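Local coordinates for protein calcium dodecin (Mycobacterium tuberculosis, PDB 3ONR) that binds calcium ions between subunits of a hollow, twelve-subunit sphere and may sequester additional small ligands, at residues P15-V26 with K53-E61. The protein carries 2 engineered substitutions. Residues are numbered along the deposited sequence; the frame is centred on the assembly and turned at random.
Sequences PTSWEQAAAEAV and KITYRIKLE. With CA (calcium ion), chain M.
Y56, near the start of strand 54-65, meets W18, in the first turn of helix 18-32, at nearly a right angle. The backbone puts Y56 CB over the W18 five-membered ring, 3.8 Å from its centroid, a CH-pi contact. CG, anti to the carbonyl carbon (chi1 -60°), then turns the phenol so that Y56 CD2 comes to 3.7 Å from W18 CE2, making an edge-to-face pair with planes at 79°. On the ring's other flank Y56 CD1 packs by P15 O and T16 C, Y56 CE1 lies 3.5 Å from both P15 O and T16 O, and the tip, OH, reaches E19 O of a neighbouring subunit in a weak hydrogen bond. Tryptophan suits its place because it offers a broad face to Y56 while NE1 donates to D45 O on strand 38-48. Farther along, small residues let the helix sit close on the sheet: A21 CB is 3.7 Å from I58 CG2, and A25 CB is 3.7 Å from L60 CD1. A water donates to both P15 O and I54 O. S17 caps the helix, its OG accepting from Q20 N at 2.9 Å. E19 points away from the strand and grips calcium through both carboxylate oxygens, OE1 at 2.4 Å, beside E19 of two neighbouring subunits. The helix thus has an apolar side for its sheet and E19 for the metal; the shared cation probably offsets repulsion among three carboxylates, tying calcium binding to trimer contacts.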
loop_
_atom_site.group_PDB
_atom_site.type_symbol
_atom_site.label_atom_id
_atom_site.label_comp_id
_atom_site.label_asym_id
_atom_site.label_seq_id
_atom_site.Cartn_x
_atom_site.Cartn_y
_atom_site.Cartn_z
ATOM N N PRO A 15 -25.223 -13.472 -8.059
ATOM C CA PRO A 15 -26.183 -13.093 -7.034
ATOM C C PRO A 15 -25.937 -13.916 -5.745
ATOM O O PRO A 15 -26.515 -13.640 -4.696
ATOM C CB PRO A 15 -27.538 -13.450 -7.680
ATOM C CG PRO A 15 -27.185 -14.523 -8.764
ATOM C CD PRO A 15 -25.778 -14.317 -9.139
ATOM N N THR A 16 -25.085 -14.927 -5.832
ATOM C CA THR A 16 -24.972 -15.917 -4.776
ATOM C C THR A 16 -23.834 -15.662 -3.784
ATOM O O THR A 16 -24.058 -15.497 -2.565
ATOM C CB THR A 16 -24.780 -17.289 -5.421
ATOM O OG1 THR A 16 -25.850 -17.510 -6.353
ATOM C CG2 THR A 16 -24.782 -18.440 -4.380
ATOM N N SER A 17 -22.609 -15.653 -4.294
ATOM C CA SER A 17 -21.419 -15.631 -3.475
ATOM C C SER A 17 -20.245 -15.077 -4.232
ATOM O O SER A 17 -20.211 -15.138 -5.480
ATOM C CB SER A 17 -21.011 -17.033 -2.981
ATOM O OG SER A 17 -20.710 -17.926 -4.062
ATOM N N TRP A 18 -19.232 -14.620 -3.507
ATOM C CA TRP A 18 -17.962 -14.216 -4.181
ATOM C C TRP A 18 -17.293 -15.478 -4.775
ATOM O O TRP A 18 -16.623 -15.401 -5.826
ATOM C CB TRP A 18 -17.028 -13.508 -3.188
ATOM C CG TRP A 18 -17.445 -12.061 -3.005
ATOM C CD1 TRP A 18 -17.521 -11.103 -3.981
ATOM C CD2 TRP A 18 -17.811 -11.431 -1.797
ATOM N NE1 TRP A 18 -17.929 -9.896 -3.452
ATOM C CE2 TRP A 18 -18.136 -10.080 -2.108
ATOM C CE3 TRP A 18 -17.964 -11.885 -0.458
ATOM C CZ2 TRP A 18 -18.595 -9.178 -1.158
ATOM C CZ3 TRP A 18 -18.421 -10.936 0.506
ATOM C CH2 TRP A 18 -18.671 -9.599 0.133
ATOM N N GLU A 19 -17.423 -16.637 -4.099
ATOM C CA GLU A 19 -16.858 -17.928 -4.701
ATOM C C GLU A 19 -17.455 -18.231 -6.065
ATOM O O GLU A 19 -16.739 -18.638 -7.003
ATOM C CB GLU A 19 -17.186 -19.112 -3.776
ATOM C CG GLU A 19 -16.233 -19.179 -2.530
ATOM C CD GLU A 19 -16.719 -18.301 -1.367
ATOM O OE1 GLU A 19 -17.751 -17.613 -1.535
ATOM O OE2 GLU A 19 -16.114 -18.384 -0.255
ATOM N N GLN A 20 -18.783 -18.068 -6.180
ATOM C CA GLN A 20 -19.477 -18.330 -7.448
ATOM C C GLN A 20 -19.088 -17.288 -8.536
ATOM O O GLN A 20 -18.861 -17.627 -9.697
ATOM C CB GLN A 20 -20.992 -18.298 -7.263
ATOM C CG GLN A 20 -21.683 -18.740 -8.620
ATOM C CD GLN A 20 -23.143 -18.507 -8.561
ATOM O OE1 GLN A 20 -23.645 -17.459 -8.997
ATOM N NE2 GLN A 20 -23.860 -19.483 -8.026
ATOM N N ALA A 21 -19.044 -16.029 -8.143
ATOM C CA ALA A 21 -18.578 -14.951 -9.030
ATOM C C ALA A 21 -17.159 -15.301 -9.515
ATOM O O ALA A 21 -16.873 -15.272 -10.742
ATOM C CB ALA A 21 -18.604 -13.617 -8.284
ATOM N N ALA A 22 -16.315 -15.731 -8.576
ATOM C CA ALA A 22 -14.921 -16.098 -8.943
ATOM C C ALA A 22 -14.866 -17.313 -9.872
ATOM O O ALA A 22 -14.078 -17.298 -10.833
ATOM C CB ALA A 22 -14.075 -16.377 -7.672
ATOM N N ALA A 23 -15.631 -18.366 -9.574
ATOM C CA ALA A 23 -15.619 -19.576 -10.416
ATOM C C ALA A 23 -16.116 -19.246 -11.810
ATOM O O ALA A 23 -15.593 -19.807 -12.793
ATOM C CB ALA A 23 -16.444 -20.700 -9.815
ATOM N N GLU A 24 -17.072 -18.326 -11.915
ATOM C CA GLU A 24 -17.624 -17.925 -13.245
ATOM C C GLU A 24 -16.515 -17.256 -14.061
ATOM O O GLU A 24 -16.386 -17.582 -15.240
ATOM C CB GLU A 24 -18.776 -16.918 -13.102
ATOM C CG GLU A 24 -20.044 -17.479 -12.432
ATOM C CD GLU A 24 -20.851 -18.381 -13.260
ATOM O OE1 GLU A 24 -21.911 -18.808 -12.760
ATOM O OE2 GLU A 24 -20.459 -18.644 -14.427
ATOM N N ALA A 25 -15.808 -16.319 -13.425
ATOM C CA ALA A 25 -14.649 -15.617 -14.059
ATOM C C ALA A 25 -13.592 -16.636 -14.495
ATOM O O ALA A 25 -13.157 -16.620 -15.651
ATOM C CB ALA A 25 -14.028 -14.592 -13.144
ATOM N N VAL A 26 -13.169 -17.496 -13.570
ATOM C CA VAL A 26 -12.193 -18.562 -13.979
ATOM C C VAL A 26 -12.664 -19.457 -15.100
ATOM O O VAL A 26 -11.905 -19.689 -16.057
ATOM C CB VAL A 26 -11.771 -19.449 -12.781
ATOM C CG1 VAL A 26 -10.988 -20.656 -13.266
ATOM C CG2 VAL A 26 -11.019 -18.580 -11.725
ATOM N N LYS A 53 -31.476 -5.731 -4.377
ATOM C CA LYS A 53 -30.875 -6.984 -4.871
ATOM C C LYS A 53 -29.334 -6.761 -5.030
ATOM O O LYS A 53 -28.922 -5.884 -5.761
ATOM C CB LYS A 53 -31.518 -7.416 -6.207
ATOM C CG LYS A 53 -30.612 -8.279 -7.151
ATOM C CD LYS A 53 -31.044 -8.174 -8.653
ATOM C CE LYS A 53 -30.119 -8.940 -9.623
ATOM N NZ LYS A 53 -29.615 -10.232 -9.014
ATOM N N ILE A 54 -28.561 -7.609 -4.348
ATOM C CA ILE A 54 -27.107 -7.624 -4.295
ATOM C C ILE A 54 -26.481 -8.514 -5.373
ATOM O O ILE A 54 -26.936 -9.649 -5.652
ATOM C CB ILE A 54 -26.693 -8.127 -2.897
ATOM C CG1 ILE A 54 -27.165 -7.102 -1.863
ATOM C CG2 ILE A 54 -25.191 -8.282 -2.745
ATOM C CD1 ILE A 54 -26.985 -7.559 -0.434
ATOM N N THR A 55 -25.452 -7.974 -6.010
ATOM C CA THR A 55 -24.666 -8.772 -6.892
ATOM C C THR A 55 -23.307 -8.734 -6.225
ATOM O O THR A 55 -22.783 -7.648 -6.004
ATOM C CB THR A 55 -24.611 -8.135 -8.313
ATOM O OG1 THR A 55 -25.919 -8.145 -8.862
ATOM C CG2 THR A 55 -23.675 -8.907 -9.217
ATOM N N TYR A 56 -22.731 -9.896 -5.948
ATOM C CA TYR A 56 -21.332 -9.958 -5.434
ATOM C C TYR A 56 -20.355 -9.907 -6.606
ATOM O O TYR A 56 -20.546 -10.603 -7.627
ATOM C CB TYR A 56 -21.125 -11.266 -4.671
ATOM C CG TYR A 56 -22.077 -11.334 -3.519
ATOM C CD1 TYR A 56 -23.342 -11.950 -3.657
ATOM C CD2 TYR A 56 -21.729 -10.737 -2.294
ATOM C CE1 TYR A 56 -24.279 -11.984 -2.584
ATOM C CE2 TYR A 56 -22.671 -10.791 -1.199
ATOM C CZ TYR A 56 -23.913 -11.404 -1.391
ATOM O OH TYR A 56 -24.844 -11.377 -0.344
ATOM N N ARG A 57 -19.339 -9.064 -6.507
ATOM C CA ARG A 57 -18.438 -8.908 -7.657
ATOM C C ARG A 57 -16.985 -9.095 -7.175
ATOM O O ARG A 57 -16.628 -8.700 -6.054
ATOM C CB ARG A 57 -18.558 -7.511 -8.278
ATOM C CG ARG A 57 -20.034 -7.129 -8.669
ATOM C CD ARG A 57 -20.096 -5.887 -9.578
ATOM N NE ARG A 57 -19.600 -4.691 -8.896
ATOM C CZ ARG A 57 -19.761 -3.441 -9.324
ATOM N NH1 ARG A 57 -20.458 -3.206 -10.454
ATOM N NH2 ARG A 57 -19.210 -2.432 -8.617
ATOM N N ILE A 58 -16.147 -9.769 -7.975
ATOM C CA ILE A 58 -14.783 -10.068 -7.491
ATOM C C ILE A 58 -13.782 -9.930 -8.655
ATOM O O ILE A 58 -14.073 -10.423 -9.730
ATOM C CB ILE A 58 -14.697 -11.441 -6.806
ATOM C CG1 ILE A 58 -13.301 -11.705 -6.229
ATOM C CG2 ILE A 58 -15.034 -12.589 -7.825
ATOM C CD1 ILE A 58 -13.354 -12.886 -5.200
ATOM N N LYS A 59 -12.705 -9.168 -8.413
ATOM C CA LYS A 59 -11.677 -8.884 -9.443
ATOM C C LYS A 59 -10.572 -9.889 -9.132
ATOM O O LYS A 59 -10.059 -9.952 -7.959
ATOM C CB LYS A 59 -11.153 -7.426 -9.308
ATOM C CG LYS A 59 -10.069 -7.133 -10.349
ATOM C CD LYS A 59 -9.965 -5.647 -10.609
ATOM C CE LYS A 59 -9.371 -4.911 -9.475
ATOM N NZ LYS A 59 -9.126 -3.454 -9.913
ATOM N N LEU A 60 -10.186 -10.628 -10.174
ATOM C CA LEU A 60 -9.177 -11.673 -10.127
ATOM C C LEU A 60 -8.018 -11.349 -11.099
ATOM O O LEU A 60 -8.245 -10.814 -12.150
ATOM C CB LEU A 60 -9.731 -12.987 -10.606
ATOM C CG LEU A 60 -10.977 -13.545 -9.827
ATOM C CD1 LEU A 60 -11.454 -14.795 -10.465
ATOM C CD2 LEU A 60 -10.565 -13.825 -8.360
ATOM N N GLU A 61 -6.822 -11.735 -10.719
ATOM C CA GLU A 61 -5.664 -11.565 -11.665
ATOM C C GLU A 61 -5.258 -12.989 -12.103
ATOM O O GLU A 61 -5.048 -13.863 -11.248
ATOM C CB GLU A 61 -4.519 -10.879 -10.911
ATOM C CG GLU A 61 -3.279 -10.619 -11.753
ATOM C CD GLU A 61 -2.065 -10.098 -10.960
ATOM O OE1 GLU A 61 -0.948 -10.563 -11.214
ATOM O OE2 GLU A 61 -2.177 -9.198 -10.112
HETATM CA CA CA M . -18.021 -16.873 0.756
HETATM O O HOH W 1 -28.089 -11.652 -4.212
HETATM O O HOH W 2 -19.664 -18.589 0.785
HETATM O O HOH W 3 -16.366 -15.241 0.554
#